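Local coordinates for protein proto-oncogene vav (Homo sapiens, PDB 6NEW) that probably acts as a guanine nucleotide exchange factor for Rac-type GTPases, carrying a RhoGEF (DH) domain together with PH and zinc-binding C1 domains, at residues 20-25 and 164-169; 51-56 and 99-104; 188-193 and 197-202; 276-281 and 287-292. All coordinates share one frame; numbering follows the deposited sequence.

Contact 1 of 4, residues 20-25 and 164-169; sequences YEDLMR and GRFTLR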
loop_
_atom_site.group_PDB
_atom_site.type_symbol
_atom_site.label_atom_id
_atom_site.label_comp_id
_atom_site.label_asym_id
_atom_site.label_seq_id
_atom_site.Cartn_x
_atom_site.Cartn_y
_atom_site.Cartn_z
ATOM N N TYR A 20 0.465 18.368 12.356
ATOM C CA TYR A 20 1.130 17.481 13.305
ATOM C C TYR A 20 2.258 18.255 14.013
ATOM O O TYR A 20 2.423 18.095 15.219
ATOM C CB TYR A 20 1.668 16.224 12.574
ATOM C CG TYR A 20 2.503 15.290 13.432
ATOM C CD1 TYR A 20 3.873 15.489 13.584
ATOM C CD2 TYR A 20 1.928 14.190 14.065
ATOM C CE1 TYR A 20 4.643 14.645 14.381
ATOM C CE2 TYR A 20 2.695 13.324 14.846
ATOM C CZ TYR A 20 4.051 13.562 15.007
ATOM O OH TYR A 20 4.825 12.732 15.778
ATOM N N GLU A 21 3.014 19.096 13.267
ATOM C CA GLU A 21 4.118 19.910 13.797
ATOM C C GLU A 21 3.627 20.957 14.807
ATOM O O GLU A 21 4.263 21.144 15.848
ATOM C CB GLU A 21 4.911 20.574 12.657
ATOM N N ASP A 22 2.479 21.610 14.505
ATOM C CA ASP A 22 1.828 22.617 15.353
ATOM C C ASP A 22 1.247 21.940 16.592
ATOM O O ASP A 22 1.304 22.511 17.681
ATOM C CB ASP A 22 0.721 23.364 14.577
ATOM C CG ASP A 22 0.132 24.586 15.276
ATOM O OD1 ASP A 22 0.733 25.059 16.270
ATOM O OD2 ASP A 22 -0.913 25.091 14.807
ATOM N N LEU A 23 0.713 20.716 16.421
ATOM C CA LEU A 23 0.143 19.894 17.490
ATOM C C LEU A 23 1.253 19.413 18.443
ATOM O O LEU A 23 1.044 19.403 19.653
ATOM C CB LEU A 23 -0.599 18.692 16.876
ATOM C CG LEU A 23 -1.475 17.859 17.807
ATOM C CD1 LEU A 23 -2.765 17.501 17.137
ATOM C CD2 LEU A 23 -0.788 16.580 18.198
ATOM N N MET A 24 2.421 19.015 17.892
ATOM C CA MET A 24 3.563 18.515 18.663
ATOM C C MET A 24 4.550 19.612 19.102
ATOM O O MET A 24 5.553 19.291 19.746
ATOM C CB MET A 24 4.295 17.379 17.920
ATOM C CG MET A 24 3.433 16.162 17.621
ATOM S SD MET A 24 2.723 15.338 19.064
ATOM C CE MET A 24 1.769 14.102 18.272
ATOM N N ARG A 25 4.246 20.900 18.788
ATOM C CA ARG A 25 5.060 22.072 19.155
ATOM C C ARG A 25 5.137 22.244 20.680
ATOM O O ARG A 25 6.168 22.681 21.197
ATOM C CB ARG A 25 4.517 23.351 18.494
ATOM N N GLY A 164 -10.478 26.649 18.775
ATOM C CA GLY A 164 -10.465 26.895 17.336
ATOM C C GLY A 164 -9.105 26.871 16.661
ATOM O O GLY A 164 -8.916 27.544 15.643
ATOM N N ARG A 165 -8.147 26.095 17.208
ATOM C CA ARG A 165 -6.804 25.975 16.636
ATOM C C ARG A 165 -6.774 24.918 15.518
ATOM O O ARG A 165 -6.097 25.125 14.509
ATOM C CB ARG A 165 -5.768 25.654 17.725
ATOM N N PHE A 166 -7.516 23.798 15.695
ATOM C CA PHE A 166 -7.586 22.676 14.749
ATOM C C PHE A 166 -9.024 22.190 14.504
ATOM O O PHE A 166 -9.751 21.910 15.460
ATOM C CB PHE A 166 -6.736 21.484 15.242
ATOM C CG PHE A 166 -5.342 21.776 15.750
ATOM C CD1 PHE A 166 -4.390 22.358 14.923
ATOM C CD2 PHE A 166 -4.965 21.415 17.039
ATOM C CE1 PHE A 166 -3.096 22.610 15.382
ATOM C CE2 PHE A 166 -3.669 21.670 17.501
ATOM C CZ PHE A 166 -2.744 22.266 16.667
ATOM N N THR A 167 -9.410 22.046 13.221
ATOM C CA THR A 167 -10.731 21.543 12.823
ATOM C C THR A 167 -10.687 20.013 12.773
ATOM O O THR A 167 -9.592 19.457 12.681
ATOM C CB THR A 167 -11.168 22.141 11.475
ATOM O OG1 THR A 167 -10.215 21.809 10.466
ATOM C CG2 THR A 167 -11.380 23.646 11.535
ATOM N N LEU A 168 -11.859 19.338 12.819
ATOM C CA LEU A 168 -11.943 17.874 12.786
ATOM C C LEU A 168 -11.294 17.265 11.535
ATOM O O LEU A 168 -10.524 16.312 11.677
ATOM C CB LEU A 168 -13.385 17.354 12.985
ATOM C CG LEU A 168 -13.590 15.817 12.997
ATOM C CD1 LEU A 168 -12.767 15.131 14.084
ATOM C CD2 LEU A 168 -15.040 15.453 13.168
ATOM N N ARG A 169 -11.569 17.831 10.337
ATOM C CA ARG A 169 -10.997 17.371 9.061
ATOM C C ARG A 169 -9.454 17.322 9.130
ATOM O O ARG A 169 -8.849 16.339 8.688
ATOM C CB ARG A 169 -11.476 18.240 7.889
#
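The phenyl ring of Phe-166 pushes its outer end against one turn of helix 19-23, at Asp-22 and Leu-23. The CE1 and CZ corner does the touching. CB of Asp-22 lies at the edge of the ring, in its plane, 4.0 Å from Phe-166 CE1. The carboxylate comes in obliquely, with OD2 of Asp-22 3.4 Å from Phe-166 CE1. Its plane stands 79° from the ring, nearly upright to it. CZ of Phe-166 instead faces the start of the next residue, 3.8 Å from the backbone N of Leu-23. CB of Leu-23 adds an apolar contact, 4.2 Å from the same CZ. No hydrogen bond joins the two segments, so they are held by van der Waals packing.

With CG anti to the carbonyl carbon (chi1 -46°), the ring of Phe-166 extends toward helix 19-23. On one face it is backed by its own neighbour, with CB of Arg-165 over the centre. The backbone of Phe-166 is tied at both ends, its N to Asn-162 and its O to Ser-158. The rest of Leu-23 turns to the DH domain core and packs on Lys-54, Thr-58 and Val-174. Tyr-20 of the same helix bonds to Arg-178. This is consistent with the tyrosine-bearing inhibitory helix of the Vav acidic region, docked on the helical DH domain.

Contact 2 of 4, residues 51-56 and 99-104; sequences TEEKYT and EMKEAL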
loop_
_atom_site.group_PDB
_atom_site.type_symbol
_atom_site.label_atom_id
_atom_site.label_comp_id
_atom_site.label_asym_id
_atom_site.label_seq_id
_atom_site.Cartn_x
_atom_site.Cartn_y
_atom_site.Cartn_z
ATOM N N THR A 51 5.737 13.356 22.724
ATOM C CA THR A 51 4.913 13.301 21.509
ATOM C C THR A 51 3.850 12.212 21.631
ATOM O O THR A 51 2.733 12.427 21.178
ATOM C CB THR A 51 5.737 13.209 20.224
ATOM O OG1 THR A 51 6.547 12.036 20.254
ATOM C CG2 THR A 51 6.569 14.466 19.958
ATOM N N GLU A 52 4.176 11.079 22.290
ATOM C CA GLU A 52 3.229 9.990 22.527
ATOM C C GLU A 52 2.147 10.411 23.513
ATOM O O GLU A 52 1.000 9.990 23.350
ATOM C CB GLU A 52 3.930 8.712 23.004
ATOM C CG GLU A 52 3.054 7.461 22.940
ATOM C CD GLU A 52 2.503 7.075 21.574
ATOM O OE1 GLU A 52 3.222 7.253 20.563
ATOM O OE2 GLU A 52 1.359 6.568 21.516
ATOM N N GLU A 53 2.509 11.245 24.529
ATOM C CA GLU A 53 1.574 11.790 25.522
ATOM C C GLU A 53 0.590 12.719 24.813
ATOM O O GLU A 53 -0.613 12.568 24.994
ATOM C CB GLU A 53 2.319 12.581 26.616
ATOM C CG GLU A 53 3.009 11.728 27.671
ATOM C CD GLU A 53 3.983 12.483 28.560
ATOM O OE1 GLU A 53 4.000 13.736 28.508
ATOM O OE2 GLU A 53 4.744 11.816 29.297
ATOM N N LYS A 54 1.108 13.660 23.997
ATOM C CA LYS A 54 0.316 14.623 23.233
ATOM C C LYS A 54 -0.541 13.918 22.159
ATOM O O LYS A 54 -1.675 14.344 21.899
ATOM C CB LYS A 54 1.231 15.700 22.617
ATOM C CG LYS A 54 0.537 16.771 21.761
ATOM C CD LYS A 54 -0.334 17.729 22.572
ATOM C CE LYS A 54 -1.508 18.241 21.776
ATOM N NZ LYS A 54 -2.315 19.220 22.553
ATOM N N TYR A 55 -0.006 12.828 21.561
ATOM C CA TYR A 55 -0.711 12.065 20.546
ATOM C C TYR A 55 -1.884 11.300 21.141
ATOM O O TYR A 55 -2.987 11.404 20.612
ATOM C CB TYR A 55 0.227 11.144 19.732
ATOM C CG TYR A 55 -0.534 10.321 18.719
ATOM C CD1 TYR A 55 -1.207 10.930 17.663
ATOM C CD2 TYR A 55 -0.701 8.952 18.893
ATOM C CE1 TYR A 55 -2.002 10.193 16.791
ATOM C CE2 TYR A 55 -1.469 8.199 18.008
ATOM C CZ TYR A 55 -2.122 8.826 16.960
ATOM O OH TYR A 55 -2.891 8.105 16.083
ATOM N N THR A 56 -1.655 10.558 22.242
ATOM C CA THR A 56 -2.684 9.787 22.954
ATOM C C THR A 56 -3.789 10.722 23.483
ATOM O O THR A 56 -4.954 10.323 23.543
ATOM C CB THR A 56 -2.033 8.894 24.016
ATOM O OG1 THR A 56 -1.153 7.993 23.358
ATOM C CG2 THR A 56 -3.035 8.085 24.836
ATOM N N GLU A 99 3.213 1.108 28.841
ATOM C CA GLU A 99 4.324 0.155 28.715
ATOM C C GLU A 99 5.615 0.839 28.285
ATOM O O GLU A 99 6.699 0.324 28.574
ATOM C CB GLU A 99 3.974 -0.986 27.749
ATOM C CG GLU A 99 2.927 -1.940 28.297
ATOM C CD GLU A 99 2.791 -3.238 27.529
ATOM O OE1 GLU A 99 3.753 -4.041 27.541
ATOM O OE2 GLU A 99 1.706 -3.472 26.950
ATOM N N MET A 100 5.499 1.998 27.594
ATOM C CA MET A 100 6.635 2.812 27.155
ATOM C C MET A 100 7.174 3.568 28.368
ATOM O O MET A 100 8.384 3.556 28.585
ATOM C CB MET A 100 6.227 3.793 26.038
ATOM C CG MET A 100 7.371 4.673 25.551
ATOM S SD MET A 100 6.875 6.087 24.537
ATOM C CE MET A 100 5.861 6.923 25.659
ATOM N N LYS A 101 6.271 4.192 29.169
ATOM C CA LYS A 101 6.612 4.923 30.394
ATOM C C LYS A 101 7.339 4.001 31.392
ATOM O O LYS A 101 8.328 4.424 31.991
ATOM C CB LYS A 101 5.361 5.558 31.029
ATOM C CG LYS A 101 4.983 6.904 30.424
ATOM C CD LYS A 101 3.765 7.481 31.112
ATOM C CE LYS A 101 3.343 8.813 30.545
ATOM N NZ LYS A 101 1.953 9.162 30.953
ATOM N N GLU A 102 6.881 2.733 31.516
ATOM C CA GLU A 102 7.492 1.704 32.364
ATOM C C GLU A 102 8.885 1.346 31.845
ATOM O O GLU A 102 9.804 1.181 32.645
ATOM C CB GLU A 102 6.614 0.444 32.435
ATOM C CG GLU A 102 5.387 0.588 33.326
ATOM C CD GLU A 102 4.148 -0.176 32.889
ATOM O OE1 GLU A 102 4.291 -1.276 32.307
ATOM O OE2 GLU A 102 3.027 0.322 33.145
ATOM N N ALA A 103 9.043 1.234 30.509
ATOM C CA ALA A 103 10.327 0.926 29.873
ATOM C C ALA A 103 11.321 2.092 30.027
ATOM O O ALA A 103 12.506 1.846 30.250
ATOM C CB ALA A 103 10.121 0.600 28.407
ATOM N N LEU A 104 10.829 3.350 29.941
ATOM C CA LEU A 104 11.643 4.560 30.084
ATOM C C LEU A 104 12.093 4.796 31.530
ATOM O O LEU A 104 13.166 5.363 31.746
ATOM C CB LEU A 104 10.913 5.802 29.536
ATOM C CG LEU A 104 10.712 5.879 28.018
ATOM C CD1 LEU A 104 9.628 6.860 27.663
ATOM C CD2 LEU A 104 11.993 6.246 27.297
#
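Apolar packing joins Met-100 to the stem of Glu-52. The terminal methyl CE of Met-100 lies 3.7 Å from CB of Glu-52 and 3.9 Å from its CG. Met-100 runs extended up to its sulfur and then bends at the last torsion (chi3 60°), which brings the methyl across to the other helix. The two side chains meet at a slant.

The electrostatic pair lies nearer the surface. Glu-53 and Lys-101 cross at about a right angle, and OE2 of Glu-53 touches CE of Lys-101 at 3.5 Å. The charged ends stay further apart, with OE2 of Glu-53 4.2 Å from NZ of Lys-101. That is too long for a salt bridge, but the opposite charges probably still attract.

Both segments are helical and belong to the all-helical bundle of the DH domain. Helix 37-71 here runs beside helix 86-105, and Glu-52 and Glu-53 also pack on Leu-97 of the latter.

Hydrogen bonds act within and around the pair. The buried carboxylate of Glu-52 is satisfied by His-93, Arg-178 and Tyr-182. Its backbone O takes two bonds, from N and from OG1 of Thr-56, which arrive from opposite faces of the carbonyl plane. The hydroxyl bond, Thr-56 OG1 to Glu-52 O, measures 2.9 Å.

Contact 3 of 4, residues 188-193 and 197-202; sequences ELVKHT and MEKENL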
loop_
_atom_site.group_PDB
_atom_site.type_symbol
_atom_site.label_atom_id
_atom_site.label_comp_id
_atom_site.label_asym_id
_atom_site.label_seq_id
_atom_site.Cartn_x
_atom_site.Cartn_y
_atom_site.Cartn_z
ATOM N N GLU A 188 16.856 8.612 14.913
ATOM C CA GLU A 188 17.645 9.591 15.647
ATOM C C GLU A 188 18.168 9.006 16.950
ATOM O O GLU A 188 19.332 9.206 17.281
ATOM C CB GLU A 188 16.819 10.870 15.883
ATOM C CG GLU A 188 17.665 12.119 16.094
ATOM C CD GLU A 188 18.460 12.674 14.923
ATOM O OE1 GLU A 188 18.232 12.248 13.766
ATOM O OE2 GLU A 188 19.299 13.571 15.170
ATOM N N LEU A 189 17.321 8.266 17.671
ATOM C CA LEU A 189 17.699 7.626 18.922
ATOM C C LEU A 189 18.812 6.578 18.697
ATOM O O LEU A 189 19.739 6.495 19.506
ATOM C CB LEU A 189 16.463 7.022 19.606
ATOM C CG LEU A 189 16.671 6.336 20.958
ATOM C CD1 LEU A 189 17.180 7.309 22.019
ATOM C CD2 LEU A 189 15.407 5.662 21.413
ATOM N N VAL A 190 18.741 5.825 17.579
ATOM C CA VAL A 190 19.737 4.827 17.171
ATOM C C VAL A 190 21.071 5.540 16.891
ATOM O O VAL A 190 22.107 5.117 17.405
ATOM C CB VAL A 190 19.237 3.976 15.963
ATOM C CG1 VAL A 190 20.383 3.278 15.235
ATOM C CG2 VAL A 190 18.200 2.954 16.408
ATOM N N LYS A 191 21.015 6.652 16.127
ATOM C CA LYS A 191 22.131 7.525 15.746
ATOM C C LYS A 191 22.945 8.031 16.966
ATOM O O LYS A 191 24.146 8.261 16.828
ATOM C CB LYS A 191 21.566 8.704 14.926
ATOM C CG LYS A 191 22.569 9.657 14.280
ATOM C CD LYS A 191 21.817 10.773 13.569
ATOM C CE LYS A 191 22.716 11.808 12.946
ATOM N NZ LYS A 191 21.919 12.894 12.319
ATOM N N HIS A 192 22.304 8.165 18.149
ATOM C CA HIS A 192 22.939 8.663 19.372
ATOM C C HIS A 192 23.159 7.619 20.476
ATOM O O HIS A 192 23.656 7.987 21.540
ATOM C CB HIS A 192 22.173 9.876 19.937
ATOM C CG HIS A 192 22.101 11.039 18.997
ATOM N ND1 HIS A 192 20.911 11.706 18.769
ATOM C CD2 HIS A 192 23.071 11.607 18.241
ATOM C CE1 HIS A 192 21.195 12.659 17.895
ATOM N NE2 HIS A 192 22.480 12.635 17.543
ATOM N N THR A 193 22.839 6.335 20.238
ATOM C CA THR A 193 23.074 5.285 21.235
ATOM C C THR A 193 24.522 4.782 21.096
ATOM O O THR A 193 24.896 4.287 20.030
ATOM C CB THR A 193 21.998 4.193 21.138
ATOM O OG1 THR A 193 20.729 4.789 21.410
ATOM C CG2 THR A 193 22.240 3.032 22.104
ATOM N N MET A 197 25.307 -3.054 22.020
ATOM C CA MET A 197 24.261 -4.040 22.281
ATOM C C MET A 197 22.876 -3.383 22.276
ATOM O O MET A 197 21.967 -3.903 21.629
ATOM C CB MET A 197 24.520 -4.804 23.588
ATOM C CG MET A 197 24.052 -6.239 23.542
ATOM N N GLU A 198 22.736 -2.223 22.954
ATOM C CA GLU A 198 21.495 -1.440 23.014
ATOM C C GLU A 198 21.185 -0.825 21.641
ATOM O O GLU A 198 20.013 -0.701 21.290
ATOM C CB GLU A 198 21.598 -0.344 24.089
ATOM C CG GLU A 198 20.272 0.324 24.425
ATOM C CD GLU A 198 20.303 1.454 25.440
ATOM O OE1 GLU A 198 21.232 1.494 26.282
ATOM O OE2 GLU A 198 19.360 2.277 25.423
ATOM N N LYS A 199 22.242 -0.453 20.874
ATOM C CA LYS A 199 22.155 0.122 19.526
ATOM C C LYS A 199 21.563 -0.912 18.550
ATOM O O LYS A 199 20.662 -0.572 17.778
ATOM C CB LYS A 199 23.539 0.608 19.043
ATOM C CG LYS A 199 23.489 1.489 17.800
ATOM C CD LYS A 199 24.881 1.897 17.337
ATOM C CE LYS A 199 24.953 3.345 16.912
ATOM N NZ LYS A 199 24.472 3.562 15.527
ATOM N N GLU A 200 22.054 -2.177 18.620
ATOM C CA GLU A 200 21.606 -3.312 17.804
ATOM C C GLU A 200 20.145 -3.642 18.133
ATOM O O GLU A 200 19.356 -3.904 17.221
ATOM C CB GLU A 200 22.522 -4.544 18.024
ATOM C CG GLU A 200 22.140 -5.804 17.247
ATOM C CD GLU A 200 21.977 -5.680 15.739
ATOM O OE1 GLU A 200 22.828 -5.025 15.092
ATOM O OE2 GLU A 200 21.007 -6.263 15.202
ATOM N N ASN A 201 19.789 -3.600 19.429
ATOM C CA ASN A 201 18.435 -3.863 19.898
ATOM C C ASN A 201 17.470 -2.763 19.452
ATOM O O ASN A 201 16.355 -3.077 19.052
ATOM C CB ASN A 201 18.409 -4.071 21.411
ATOM C CG ASN A 201 19.090 -5.339 21.886
ATOM O OD1 ASN A 201 19.660 -6.119 21.111
ATOM N ND2 ASN A 201 19.059 -5.563 23.188
ATOM N N LEU A 202 17.916 -1.497 19.441
ATOM C CA LEU A 202 17.090 -0.377 18.980
ATOM C C LEU A 202 16.921 -0.389 17.470
ATOM O O LEU A 202 15.884 0.056 16.984
ATOM C CB LEU A 202 17.638 0.972 19.455
ATOM C CG LEU A 202 17.297 1.367 20.888
ATOM C CD1 LEU A 202 18.312 2.329 21.422
ATOM C CD2 LEU A 202 15.898 1.976 20.991
HETATM O O HOH W 1 19.131 4.527 23.920
#
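Two helices, 182-191 and 196-235, are joined by a short loop, and the chain folds back so that the CA atoms of Thr-193 and Lys-199 come within 5.5 Å. Leu-202 fills the angle between them. Its CD2 meets CD2 of Leu-189 at 3.7 Å, the two side chains crossing at about a right angle. Its CB lies 3.7 Å from CG2 of Val-190, and these side chains slide past each other in opposite directions. Its other methyl, CD1, touches OG1 of Thr-193 at 3.4 Å.

Lys-199 lies over the loop itself. Bends at chi3 and chi4 curl its end back, so that CE sits 3.3 Å from O of Thr-193. NZ of Lys-199 gives a weak hydrogen bond to O of Val-190, at 3.4 Å. That carbonyl also accepts from the backbone N of Thr-193. With an alanine here, which lacks the long chain and NZ, the carbonyls of Val-190 and Thr-193 would probably lose their cover and the former its lysine partner.

The hydroxyl of Thr-193 is gripped twice. It donates to O of Leu-189 at 2.7 Å, from above the carbonyl plane. A water in turn donates to Thr-193 OG1, and also to OE2 of Glu-198 at 2.7 Å. Glu-198 is held further by a salt bridge to Arg-41. The apolar side is thus closed by Leu-189, Val-190 and Leu-202. With one weak lysine bond and a water bridge across it, the helix-to-helix reversal probably relies more on packing than on direct bonds.

Contact 4 of 4, residues 276-281 and 287-292; sequences ALLICK and YDLKDF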
loop_
_atom_site.group_PDB
_atom_site.type_symbol
_atom_site.label_atom_id
_atom_site.label_comp_id
_atom_site.label_asym_id
_atom_site.label_seq_id
_atom_site.Cartn_x
_atom_site.Cartn_y
_atom_site.Cartn_z
ATOM N N ALA A 276 -2.515 -10.842 -17.507
ATOM C CA ALA A 276 -3.391 -10.872 -18.671
ATOM C C ALA A 276 -3.315 -9.655 -19.545
ATOM O O ALA A 276 -2.970 -8.563 -19.093
ATOM C CB ALA A 276 -4.838 -11.061 -18.231
ATOM N N LEU A 277 -3.690 -9.854 -20.808
ATOM C CA LEU A 277 -3.854 -8.806 -21.788
ATOM C C LEU A 277 -5.262 -8.996 -22.318
ATOM O O LEU A 277 -5.618 -10.092 -22.747
ATOM C CB LEU A 277 -2.807 -8.883 -22.918
ATOM C CG LEU A 277 -2.925 -7.785 -23.964
ATOM C CD1 LEU A 277 -2.327 -6.495 -23.474
ATOM C CD2 LEU A 277 -2.333 -8.207 -25.280
ATOM N N LEU A 278 -6.083 -7.955 -22.174
ATOM C CA LEU A 278 -7.478 -7.911 -22.601
ATOM C C LEU A 278 -7.515 -7.073 -23.854
ATOM O O LEU A 278 -7.132 -5.907 -23.828
ATOM C CB LEU A 278 -8.343 -7.260 -21.504
ATOM C CG LEU A 278 -8.797 -8.159 -20.347
ATOM C CD1 LEU A 278 -7.764 -8.206 -19.260
ATOM C CD2 LEU A 278 -10.062 -7.615 -19.734
ATOM N N ILE A 279 -7.859 -7.701 -24.974
ATOM C CA ILE A 279 -7.940 -7.030 -26.267
ATOM C C ILE A 279 -9.423 -6.785 -26.519
ATOM O O ILE A 279 -10.216 -7.720 -26.683
ATOM C CB ILE A 279 -7.215 -7.813 -27.406
ATOM C CG1 ILE A 279 -5.721 -8.019 -27.074
ATOM C CG2 ILE A 279 -7.374 -7.100 -28.757
ATOM C CD1 ILE A 279 -5.150 -9.311 -27.656
ATOM N N CYS A 280 -9.795 -5.517 -26.450
ATOM C CA CYS A 280 -11.168 -5.053 -26.590
ATOM C C CYS A 280 -11.341 -4.216 -27.831
ATOM O O CYS A 280 -10.382 -3.642 -28.348
ATOM C CB CYS A 280 -11.605 -4.264 -25.355
ATOM S SG CYS A 280 -11.323 -5.106 -23.784
ATOM N N LYS A 281 -12.597 -4.101 -28.255
ATOM C CA LYS A 281 -13.055 -3.270 -29.358
ATOM C C LYS A 281 -14.048 -2.301 -28.736
ATOM O O LYS A 281 -14.916 -2.743 -27.976
ATOM C CB LYS A 281 -13.740 -4.132 -30.435
ATOM C CG LYS A 281 -14.200 -3.333 -31.645
ATOM C CD LYS A 281 -14.563 -4.232 -32.815
ATOM C CE LYS A 281 -15.026 -3.422 -34.005
ATOM N NZ LYS A 281 -13.906 -2.687 -34.653
ATOM N N TYR A 287 -16.087 -1.078 -23.626
ATOM C CA TYR A 287 -15.060 -1.817 -24.354
ATOM C C TYR A 287 -15.544 -3.257 -24.379
ATOM O O TYR A 287 -15.850 -3.808 -23.328
ATOM C CB TYR A 287 -13.704 -1.726 -23.626
ATOM C CG TYR A 287 -13.196 -0.319 -23.379
ATOM C CD1 TYR A 287 -12.429 0.343 -24.334
ATOM C CD2 TYR A 287 -13.383 0.305 -22.150
ATOM C CE1 TYR A 287 -11.939 1.630 -24.105
ATOM C CE2 TYR A 287 -12.882 1.585 -21.902
ATOM C CZ TYR A 287 -12.171 2.249 -22.890
ATOM O OH TYR A 287 -11.665 3.511 -22.661
ATOM N N ASP A 288 -15.682 -3.847 -25.565
ATOM C CA ASP A 288 -16.145 -5.224 -25.676
ATOM C C ASP A 288 -14.963 -6.181 -25.825
ATOM O O ASP A 288 -14.185 -6.051 -26.760
ATOM C CB ASP A 288 -17.183 -5.393 -26.799
ATOM C CG ASP A 288 -17.946 -6.706 -26.691
ATOM O OD1 ASP A 288 -18.862 -6.794 -25.834
ATOM O OD2 ASP A 288 -17.607 -7.654 -27.432
ATOM N N LEU A 289 -14.814 -7.114 -24.876
ATOM C CA LEU A 289 -13.727 -8.092 -24.855
ATOM C C LEU A 289 -13.799 -9.055 -26.037
ATOM O O LEU A 289 -14.807 -9.737 -26.219
ATOM C CB LEU A 289 -13.638 -8.827 -23.498
ATOM C CG LEU A 289 -12.495 -9.842 -23.355
ATOM C CD1 LEU A 289 -11.152 -9.158 -23.202
ATOM C CD2 LEU A 289 -12.747 -10.797 -22.214
ATOM N N LYS A 290 -12.729 -9.065 -26.862
ATOM C CA LYS A 290 -12.615 -9.870 -28.084
ATOM C C LYS A 290 -11.609 -10.988 -27.910
ATOM O O LYS A 290 -11.848 -12.111 -28.355
ATOM C CB LYS A 290 -12.208 -8.986 -29.288
ATOM C CG LYS A 290 -13.154 -7.807 -29.594
ATOM C CD LYS A 290 -14.248 -8.158 -30.612
ATOM C CE LYS A 290 -15.545 -8.586 -29.960
ATOM N NZ LYS A 290 -16.524 -9.116 -30.944
ATOM N N ASP A 291 -10.477 -10.681 -27.258
ATOM C CA ASP A 291 -9.414 -11.643 -27.053
ATOM C C ASP A 291 -8.819 -11.547 -25.656
ATOM O O ASP A 291 -8.373 -10.479 -25.231
ATOM C CB ASP A 291 -8.330 -11.440 -28.127
ATOM C CG ASP A 291 -7.736 -12.704 -28.737
ATOM O OD1 ASP A 291 -7.588 -13.712 -28.001
ATOM O OD2 ASP A 291 -7.339 -12.658 -29.924
ATOM N N PHE A 292 -8.793 -12.684 -24.953
ATOM C CA PHE A 292 -8.182 -12.789 -23.637
ATOM C C PHE A 292 -6.868 -13.587 -23.737
ATOM O O PHE A 292 -6.880 -14.779 -24.042
ATOM C CB PHE A 292 -9.155 -13.395 -22.606
ATOM C CG PHE A 292 -8.682 -13.208 -21.186
ATOM C CD1 PHE A 292 -9.019 -12.063 -20.468
ATOM C CD2 PHE A 292 -7.880 -14.169 -20.566
ATOM C CE1 PHE A 292 -8.562 -11.881 -19.161
ATOM C CE2 PHE A 292 -7.442 -13.991 -19.252
ATOM C CZ PHE A 292 -7.782 -12.847 -18.566
#
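Five backbone hydrogen bonds zip Ile-279 and Lys-281 to the returning strand. Ile-279 N gives a bond to Asp-291 O (2.8 Å). Ile-279 O takes two, from N of Lys-290 and from N of Asp-291, both in the carbonyl plane. This doubled acceptor is a classic beta bulge, where the register slips by one residue. Beyond it, Lys-281 and Asp-288 form a hydrogen-bonded pair with each other. CA of Cys-280, between the two, makes a CA-H...O contact with O of Asp-288.

Apolar packing gathers on the face of Leu-278, Cys-280, Leu-289 and Phe-292. The ring of Phe-292 lies beside Leu-278, with CE1 3.8 Å from Leu-278 CD1. Its CZ reaches CB of Ala-276 at 3.5 Å. A first torsion placing CG anti to N (chi1 -166°) carries the ring there. Were Phe-292 an alanine, the methyl of Ala-276 and the Leu-278 side chain would probably lose their cover, and Tyr-246 its ring partner. CD1 of Leu-289 fits against CB of Leu-278, 3.8 Å away.

On the other face, CB of Asp-291 packs on CD1 of Ile-279 (3.9 Å). Asp-288 is paired with Arg-283. At the bulge, CG of Lys-290 lies against CB of Lys-281.

The two strands form a hairpin of the PH domain sheet. Strand 276-283 bonds on to strand 266-273, and strand 286-294 is flanked on its other side by the short parallel strand 236-237.

Contacts 1, 2 and 3 lie in the helical part of the chain, and contact 4 in the PH sheet, its centre at least 50 Å from theirs. Contact 2 is nested within the loop closed by contact 1. Helix 37-71, which carries residues 51-56 of contact 2, also packs against residues 20-25 of contact 1, where Met-24 meets Thr-51 and Tyr-55. Contact 3 is the buried one. The other three mix buried and exposed residues. Contacts 1 and 2 have no hydrogen bond across their segments and rely mainly on packing, with a nearby but unbonded charge pair in contact 2. Contact 3 adds one weak bond and a bridging water. Contact 4 is dominated by backbone bonds between strands.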